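Local atomic coordinates of HTH-type transcriptional activator AmpR (Citrobacter freundii, PDB entry 3KOS), a protein that regulates transcription of the AmpC beta-lactamase gene as a LysR-family activator, represented here by its effector-binding domain. Residues 117-121 with 122-126; 136-139 with 140-143; 143-147 with 148-152. All blocks are in the same frame, centred on the assembly; numbering follows the deposited sequence.

Interaction 1: residues 117-121 with 122-126; sequences LWMQT and VGEAP. Unlike the reference sequence in segment 117-121: Thr121 (reference Ala). Unlike the reference sequence in segment 122-126: Val122 (reference Ala).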
loop_
_atom_site.group_PDB
_atom_site.type_symbol
_atom_site.label_atom_id
_atom_site.label_comp_id
_atom_site.label_asym_id
_atom_site.label_seq_id
_atom_site.Cartn_x
_atom_site.Cartn_y
_atom_site.Cartn_z
ATOM N N LEU A 117 3.101 -13.249 -19.253
ATOM C CA LEU A 117 2.479 -14.533 -18.955
ATOM C C LEU A 117 0.971 -14.522 -19.178
ATOM O O LEU A 117 0.423 -15.475 -19.723
ATOM C CB LEU A 117 2.821 -14.995 -17.536
ATOM C CG LEU A 117 4.314 -15.291 -17.343
ATOM C CD1 LEU A 117 4.678 -15.421 -15.874
ATOM C CD2 LEU A 117 4.721 -16.548 -18.116
ATOM N N TRP A 118 0.288 -13.456 -18.765
ATOM C CA TRP A 118 -1.156 -13.408 -18.994
ATOM C C TRP A 118 -1.490 -13.360 -20.486
ATOM O O TRP A 118 -2.362 -14.093 -20.959
ATOM C CB TRP A 118 -1.826 -12.237 -18.254
ATOM C CG TRP A 118 -3.307 -12.343 -18.275
ATOM C CD1 TRP A 118 -4.095 -13.044 -17.401
ATOM C CD2 TRP A 118 -4.190 -11.763 -19.232
ATOM N NE1 TRP A 118 -5.413 -12.925 -17.754
ATOM C CE2 TRP A 118 -5.499 -12.149 -18.881
ATOM C CE3 TRP A 118 -4.003 -10.949 -20.357
ATOM C CZ2 TRP A 118 -6.612 -11.746 -19.610
ATOM C CZ3 TRP A 118 -5.110 -10.554 -21.080
ATOM C CH2 TRP A 118 -6.394 -10.952 -20.706
HETATM N N MSE A 119 -0.811 -12.476 -21.218
HETATM C CA MSE A 119 -0.993 -12.377 -22.662
HETATM C C MSE A 119 -0.736 -13.730 -23.323
HETATM O O MSE A 119 -1.522 -14.182 -24.146
HETATM C CB MSE A 119 -0.055 -11.320 -23.259
HETATM C CG MSE A 119 -0.426 -9.885 -22.893
HETATM SE SE MSE A 119 -2.206 -9.419 -23.567
HETATM C CE MSE A 119 -2.334 -7.568 -22.905
ATOM N N GLN A 120 0.381 -14.356 -22.967
ATOM C CA GLN A 120 0.745 -15.662 -23.517
ATOM C C GLN A 120 -0.385 -16.679 -23.298
ATOM O O GLN A 120 -0.746 -17.427 -24.208
ATOM C CB GLN A 120 2.050 -16.143 -22.878
ATOM C CG GLN A 120 2.502 -17.534 -23.293
ATOM C CD GLN A 120 3.784 -17.979 -22.596
ATOM O OE1 GLN A 120 3.796 -18.258 -21.392
ATOM N NE2 GLN A 120 4.868 -18.063 -23.357
ATOM N N THR A 121 -0.960 -16.676 -22.096
ATOM C CA THR A 121 -2.042 -17.595 -21.737
ATOM C C THR A 121 -3.295 -17.404 -22.580
ATOM O O THR A 121 -3.991 -18.374 -22.893
ATOM C CB THR A 121 -2.406 -17.456 -20.238
ATOM O OG1 THR A 121 -1.269 -17.814 -19.445
ATOM C CG2 THR A 121 -3.579 -18.339 -19.863
ATOM N N VAL A 122 -3.591 -16.164 -22.950
ATOM C CA VAL A 122 -4.778 -15.904 -23.760
ATOM C C VAL A 122 -4.452 -15.862 -25.253
ATOM O O VAL A 122 -5.309 -15.541 -26.067
ATOM C CB VAL A 122 -5.525 -14.604 -23.352
ATOM C CG1 VAL A 122 -6.045 -14.715 -21.932
ATOM C CG2 VAL A 122 -4.627 -13.374 -23.514
ATOM N N GLY A 123 -3.209 -16.177 -25.603
ATOM C CA GLY A 123 -2.844 -16.348 -27.000
ATOM C C GLY A 123 -2.356 -15.101 -27.712
ATOM O O GLY A 123 -2.383 -15.041 -28.938
ATOM N N GLU A 124 -1.901 -14.112 -26.948
ATOM C CA GLU A 124 -1.375 -12.873 -27.518
ATOM C C GLU A 124 0.126 -12.796 -27.321
ATOM O O GLU A 124 0.689 -13.477 -26.462
ATOM C CB GLU A 124 -2.018 -11.651 -26.863
ATOM C CG GLU A 124 -3.517 -11.548 -27.052
ATOM C CD GLU A 124 -3.899 -10.997 -28.410
ATOM O OE1 GLU A 124 -3.085 -10.258 -29.011
ATOM O OE2 GLU A 124 -5.020 -11.300 -28.866
ATOM N N ALA A 125 0.777 -11.962 -28.121
ATOM C CA ALA A 125 2.197 -11.719 -27.946
ATOM C C ALA A 125 2.391 -10.817 -26.734
ATOM O O ALA A 125 1.486 -10.081 -26.357
ATOM C CB ALA A 125 2.772 -11.070 -29.188
ATOM N N PRO A 126 3.574 -10.870 -26.119
ATOM C CA PRO A 126 3.832 -9.997 -24.971
ATOM C C PRO A 126 3.832 -8.537 -25.386
ATOM O O PRO A 126 4.038 -8.231 -26.558
ATOM C CB PRO A 126 5.236 -10.410 -24.518
ATOM C CG PRO A 126 5.836 -11.127 -25.691
ATOM C CD PRO A 126 4.705 -11.765 -26.414
#

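Interaction 2: residues 136-139 with 140-143; sequences FDSS and VTML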
loop_
_atom_site.group_PDB
_atom_site.type_symbol
_atom_site.label_atom_id
_atom_site.label_comp_id
_atom_site.label_asym_id
_atom_site.label_seq_id
_atom_site.Cartn_x
_atom_site.Cartn_y
_atom_site.Cartn_z
ATOM N N PHE A 136 4.628 -1.661 -9.011
ATOM C CA PHE A 136 4.099 -1.455 -7.664
ATOM C C PHE A 136 4.548 -2.497 -6.643
ATOM O O PHE A 136 4.526 -3.691 -6.921
ATOM C CB PHE A 136 2.571 -1.445 -7.705
ATOM C CG PHE A 136 2.019 -0.303 -8.482
ATOM C CD1 PHE A 136 1.694 0.883 -7.845
ATOM C CD2 PHE A 136 1.879 -0.388 -9.853
ATOM C CE1 PHE A 136 1.201 1.964 -8.565
ATOM C CE2 PHE A 136 1.395 0.696 -10.587
ATOM C CZ PHE A 136 1.061 1.868 -9.944
ATOM N N ASP A 137 4.931 -2.024 -5.459
ATOM C CA ASP A 137 5.340 -2.910 -4.376
ATOM C C ASP A 137 4.128 -3.588 -3.749
ATOM O O ASP A 137 4.241 -4.666 -3.158
ATOM C CB ASP A 137 6.106 -2.132 -3.304
ATOM C CG ASP A 137 5.244 -1.081 -2.604
ATOM O OD1 ASP A 137 4.443 -0.386 -3.276
ATOM O OD2 ASP A 137 5.386 -0.930 -1.372
ATOM N N SER A 138 2.965 -2.957 -3.880
ATOM C CA SER A 138 1.754 -3.469 -3.232
ATOM C C SER A 138 0.574 -3.391 -4.190
ATOM O O SER A 138 0.384 -2.372 -4.841
ATOM C CB SER A 138 1.445 -2.635 -1.988
ATOM O OG SER A 138 0.109 -2.864 -1.534
ATOM N N SER A 139 -0.213 -4.456 -4.287
ATOM C CA SER A 139 -1.392 -4.439 -5.154
ATOM C C SER A 139 -2.414 -3.428 -4.678
ATOM O O SER A 139 -3.240 -2.962 -5.469
ATOM C CB SER A 139 -2.060 -5.824 -5.197
ATOM O OG SER A 139 -1.319 -6.700 -6.023
ATOM N N VAL A 140 -2.409 -3.131 -3.378
ATOM C CA VAL A 140 -3.365 -2.161 -2.854
ATOM C C VAL A 140 -3.110 -0.825 -3.550
ATOM O O VAL A 140 -4.026 -0.185 -4.066
ATOM C CB VAL A 140 -3.226 -1.979 -1.333
ATOM C CG1 VAL A 140 -4.138 -0.872 -0.851
ATOM C CG2 VAL A 140 -3.571 -3.291 -0.613
ATOM N N THR A 141 -1.845 -0.424 -3.564
ATOM C CA THR A 141 -1.445 0.821 -4.231
ATOM C C THR A 141 -1.710 0.734 -5.733
ATOM O O THR A 141 -2.208 1.683 -6.350
ATOM C CB THR A 141 0.049 1.096 -3.980
ATOM O OG1 THR A 141 0.274 1.166 -2.564
ATOM C CG2 THR A 141 0.487 2.417 -4.638
HETATM N N MSE A 142 -1.391 -0.407 -6.330
HETATM C CA MSE A 142 -1.634 -0.585 -7.763
HETATM C C MSE A 142 -3.109 -0.351 -8.120
HETATM O O MSE A 142 -3.418 0.277 -9.138
HETATM C CB MSE A 142 -1.229 -1.995 -8.206
HETATM C CG MSE A 142 -1.459 -2.227 -9.668
HETATM SE SE MSE A 142 -1.274 -4.139 -10.128
HETATM C CE MSE A 142 0.535 -4.478 -9.454
ATOM N N LEU A 143 -4.018 -0.877 -7.300
ATOM C CA LEU A 143 -5.454 -0.772 -7.602
ATOM C C LEU A 143 -6.001 0.629 -7.359
ATOM O O LEU A 143 -7.009 1.018 -7.951
ATOM C CB LEU A 143 -6.278 -1.818 -6.834
ATOM C CG LEU A 143 -6.538 -3.119 -7.606
ATOM C CD1 LEU A 143 -7.474 -2.885 -8.784
ATOM C CD2 LEU A 143 -5.228 -3.765 -8.082
HETATM O O HOH W 1 2.924 1.514 -2.151
HETATM O O HOH W 2 -0.160 0.048 -0.037
#

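Interaction 3: residues 143-147 with 148-152; sequences LEAAQ and AGMGV. Unlike the reference sequence in segment 148-152: Ala148 (reference Gly).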
loop_
_atom_site.group_PDB
_atom_site.type_symbol
_atom_site.label_atom_id
_atom_site.label_comp_id
_atom_site.label_asym_id
_atom_site.label_seq_id
_atom_site.Cartn_x
_atom_site.Cartn_y
_atom_site.Cartn_z
ATOM N N LEU A 143 -4.018 -0.877 -7.300
ATOM C CA LEU A 143 -5.454 -0.772 -7.602
ATOM C C LEU A 143 -6.001 0.629 -7.359
ATOM O O LEU A 143 -7.009 1.018 -7.951
ATOM C CB LEU A 143 -6.278 -1.818 -6.834
ATOM C CG LEU A 143 -6.538 -3.119 -7.606
ATOM C CD1 LEU A 143 -7.474 -2.885 -8.784
ATOM C CD2 LEU A 143 -5.228 -3.765 -8.082
ATOM N N GLU A 144 -5.346 1.389 -6.487
ATOM C CA GLU A 144 -5.677 2.802 -6.363
ATOM C C GLU A 144 -5.350 3.510 -7.665
ATOM O O GLU A 144 -6.150 4.301 -8.170
ATOM C CB GLU A 144 -4.948 3.463 -5.183
ATOM C CG GLU A 144 -5.467 3.017 -3.830
ATOM C CD GLU A 144 -6.951 3.330 -3.651
ATOM O OE1 GLU A 144 -7.747 2.379 -3.466
ATOM O OE2 GLU A 144 -7.316 4.527 -3.711
ATOM N N ALA A 145 -4.169 3.222 -8.214
ATOM C CA ALA A 145 -3.771 3.822 -9.490
ATOM C C ALA A 145 -4.714 3.387 -10.611
ATOM O O ALA A 145 -5.083 4.194 -11.464
ATOM C CB ALA A 145 -2.331 3.450 -9.831
ATOM N N ALA A 146 -5.101 2.111 -10.610
ATOM C CA ALA A 146 -6.050 1.601 -11.602
ATOM C C ALA A 146 -7.428 2.263 -11.495
ATOM O O ALA A 146 -8.046 2.590 -12.515
ATOM C CB ALA A 146 -6.174 0.074 -11.509
ATOM N N GLN A 147 -7.918 2.466 -10.275
ATOM C CA GLN A 147 -9.203 3.151 -10.113
ATOM C C GLN A 147 -9.147 4.552 -10.700
ATOM O O GLN A 147 -10.153 5.058 -11.206
ATOM C CB GLN A 147 -9.609 3.245 -8.649
ATOM C CG GLN A 147 -10.004 1.932 -8.016
ATOM C CD GLN A 147 -10.183 2.091 -6.537
ATOM O OE1 GLN A 147 -11.162 2.682 -6.080
ATOM N NE2 GLN A 147 -9.226 1.588 -5.771
ATOM N N ALA A 148 -7.973 5.177 -10.637
ATOM C CA ALA A 148 -7.783 6.534 -11.155
ATOM C C ALA A 148 -7.627 6.556 -12.666
ATOM O O ALA A 148 -7.489 7.625 -13.269
ATOM C CB ALA A 148 -6.566 7.198 -10.496
ATOM N N GLY A 149 -7.626 5.375 -13.276
ATOM C CA GLY A 149 -7.432 5.262 -14.711
ATOM C C GLY A 149 -6.002 5.439 -15.190
ATOM O O GLY A 149 -5.785 5.803 -16.346
HETATM N N MSE A 150 -5.021 5.179 -14.328
HETATM C CA MSE A 150 -3.623 5.346 -14.719
HETATM C C MSE A 150 -3.181 4.255 -15.708
HETATM O O MSE A 150 -2.220 4.423 -16.449
HETATM C CB MSE A 150 -2.686 5.369 -13.499
HETATM C CG MSE A 150 -2.935 6.509 -12.511
HETATM SE SE MSE A 150 -2.639 8.250 -13.392
HETATM C CE MSE A 150 -0.733 8.046 -13.742
ATOM N N GLY A 151 -3.879 3.127 -15.698
ATOM C CA GLY A 151 -3.539 2.027 -16.576
ATOM C C GLY A 151 -4.332 0.800 -16.197
ATOM O O GLY A 151 -5.202 0.858 -15.324
ATOM N N VAL A 152 -4.047 -0.308 -16.869
ATOM C CA VAL A 152 -4.687 -1.577 -16.563
ATOM C C VAL A 152 -3.782 -2.363 -15.624
ATOM O O VAL A 152 -2.606 -2.561 -15.912
ATOM C CB VAL A 152 -4.943 -2.389 -17.845
ATOM C CG1 VAL A 152 -5.595 -3.739 -17.506
ATOM C CG2 VAL A 152 -5.825 -1.591 -18.796
HETATM O O HOH W 3 -7.759 1.476 -14.915
#

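Interaction 1: residues 117-121 with 122-126
The backbone of Met119 and Gln120 meets that of Gly123 and Glu124 in a Schellman motif: Glu124 N reaches back to Met119 O over 2.8 Å, at a nearly straight N-H...O angle of 165°, while Gly123 N donates to Gln120 O at 3.1 Å. Gly123 is the C-prime residue, and its positive phi (90°) turns the chain away from the helix. Both donors lie above the plane of the carbonyl they reach, so neither uses an in-plane lone pair. One residue earlier, Val122 N keeps a helical bond to Trp118 O at 3.1 Å.

The main side-chain contact is a CH-pi pair four residues apart. Val122 lays both methyls over one face of the Trp118 indole: CG1 stands 4.0 Å from the centroid of the six-membered ring, close to its normal, and CG2 meets CZ3 at 3.8 Å. Trp118 brings its ring under the valine because CG lies anti to the backbone N (chi1 -169°), which swings the indole along the helix toward its C-terminal end. Beside it, the bent selenomethionine chain of Met119 passes across Glu124, with SE 4.0 Å from Glu124 CB.

Around this helix end, Trp118 NE1 bonds to Thr175 O and the ring packs on Ile101, while Thr121 touches Ile177; helix 114-121 is thereby tied to two other loops before the chain runs on toward strand 133-136.

Interaction 2: residues 136-139 with 140-143
Two waters grip Thr141 OG1, at 2.7 and 2.8 Å, and link it to residues leading into its helix. The first water donates to Asp137 OD1; the second makes a weak bond to Ser138 OG. That serine is the N-cap: with OG anti to its own backbone N (chi1 165°), it folds over the helix start and accepts from Val140 N at 3.1 Å. Its carbonyl then begins the regular pattern, Met142 N donating to Ser138 O in the carbonyl plane at 3.0 Å, and Leu143 N follows to Ser139 O.

The first turn also rests on an aromatic ring. Met142 CA sits over one face of Phe136, 3.8 Å from the ring centroid, and CB and CG of Met142 continue across the same ring. Thr141 CG2 meets the ring edge, 3.8 Å from CD1 of Phe136.

Asp137 also bonds Asn49 and, across the dimer, Thr47 of the second subunit. At the helix start Ser139 OG binds the sulfonate of a MES molecule, probably from the crystallisation liquor, and Ser138, Ser139 and Val140 touch Thr21 of helix 20-37. This is consistent with an effector cleft between the two halves of the periplasmic-binding-protein-like fold of LysR regulators.

Interaction 3: residues 143-147 with 148-152
The side chains of Ala145 and Met150 lie next to each other at the Schellman motif that ends helix 139-147, the methyl of the alanine lying against the first part of the selenomethionine chain. CB of Ala145 stands 4.1 Å from CG of Met150, and the same CG comes within 3.3 Å of Ala145 O, so the chain passes close by the oxygen as well as the methyl. Bends at chi2 and chi3 then carry the selenium end away from the helix toward Met134 of its own chain and Phe28 of the second subunit.

The backbone explains this pairing. Met150 N donates to Ala145 O at 3.0 Å and Gly149 N to Ala146 O at 2.9 Å, the first nearly straight at 163°, the second approaching from above its carbonyl plane. Positive phi at Gly149 (76°) makes the reversal between them.

Gln147 lies extended back along the last turn. Its CG is anti to the carbonyl carbon (chi1 -70°), which, with the chain extended beyond CG, lets NE2 reach Leu143 O at 3.2 Å; the backbone N of Gln147 reaches that oxygen from the opposite face of its plane. A weak bond joins NE2 to Glu144 OE1, which lies close to its counterpart, Glu144 OE1 of the second subunit. The amide may partly offset the charge of this pair.

Beyond the turn, Val152 bonds to the backbone of Pro105 and Leu107, leading into strand 153-156. One water bridges the helix end and the loop, donating to Ala146 O and to Gly151 O, each at 2.7 Å.

How the interactions relate
Helix termini are finished in complementary ways here. Interactions 2 and 3 take the two ends of helix 139-147, share Leu143 and touch each other where Phe136 CZ packs on Ala145 CB; both also meet the second subunit. Interaction 2 is the buried one: a side chain caps the backbone there and its waters join side chains, whereas the water of interaction 3 joins two carbonyls. Interactions 1 and 3 are partly buried and rely on main-chain bonds with a glycine at positive phi, yet differ in the side chains that meet: valine methyls on an indole face in one, an alanine methyl beside a selenomethionine chain in the other. Interaction 1 lies apart, on helix 114-121.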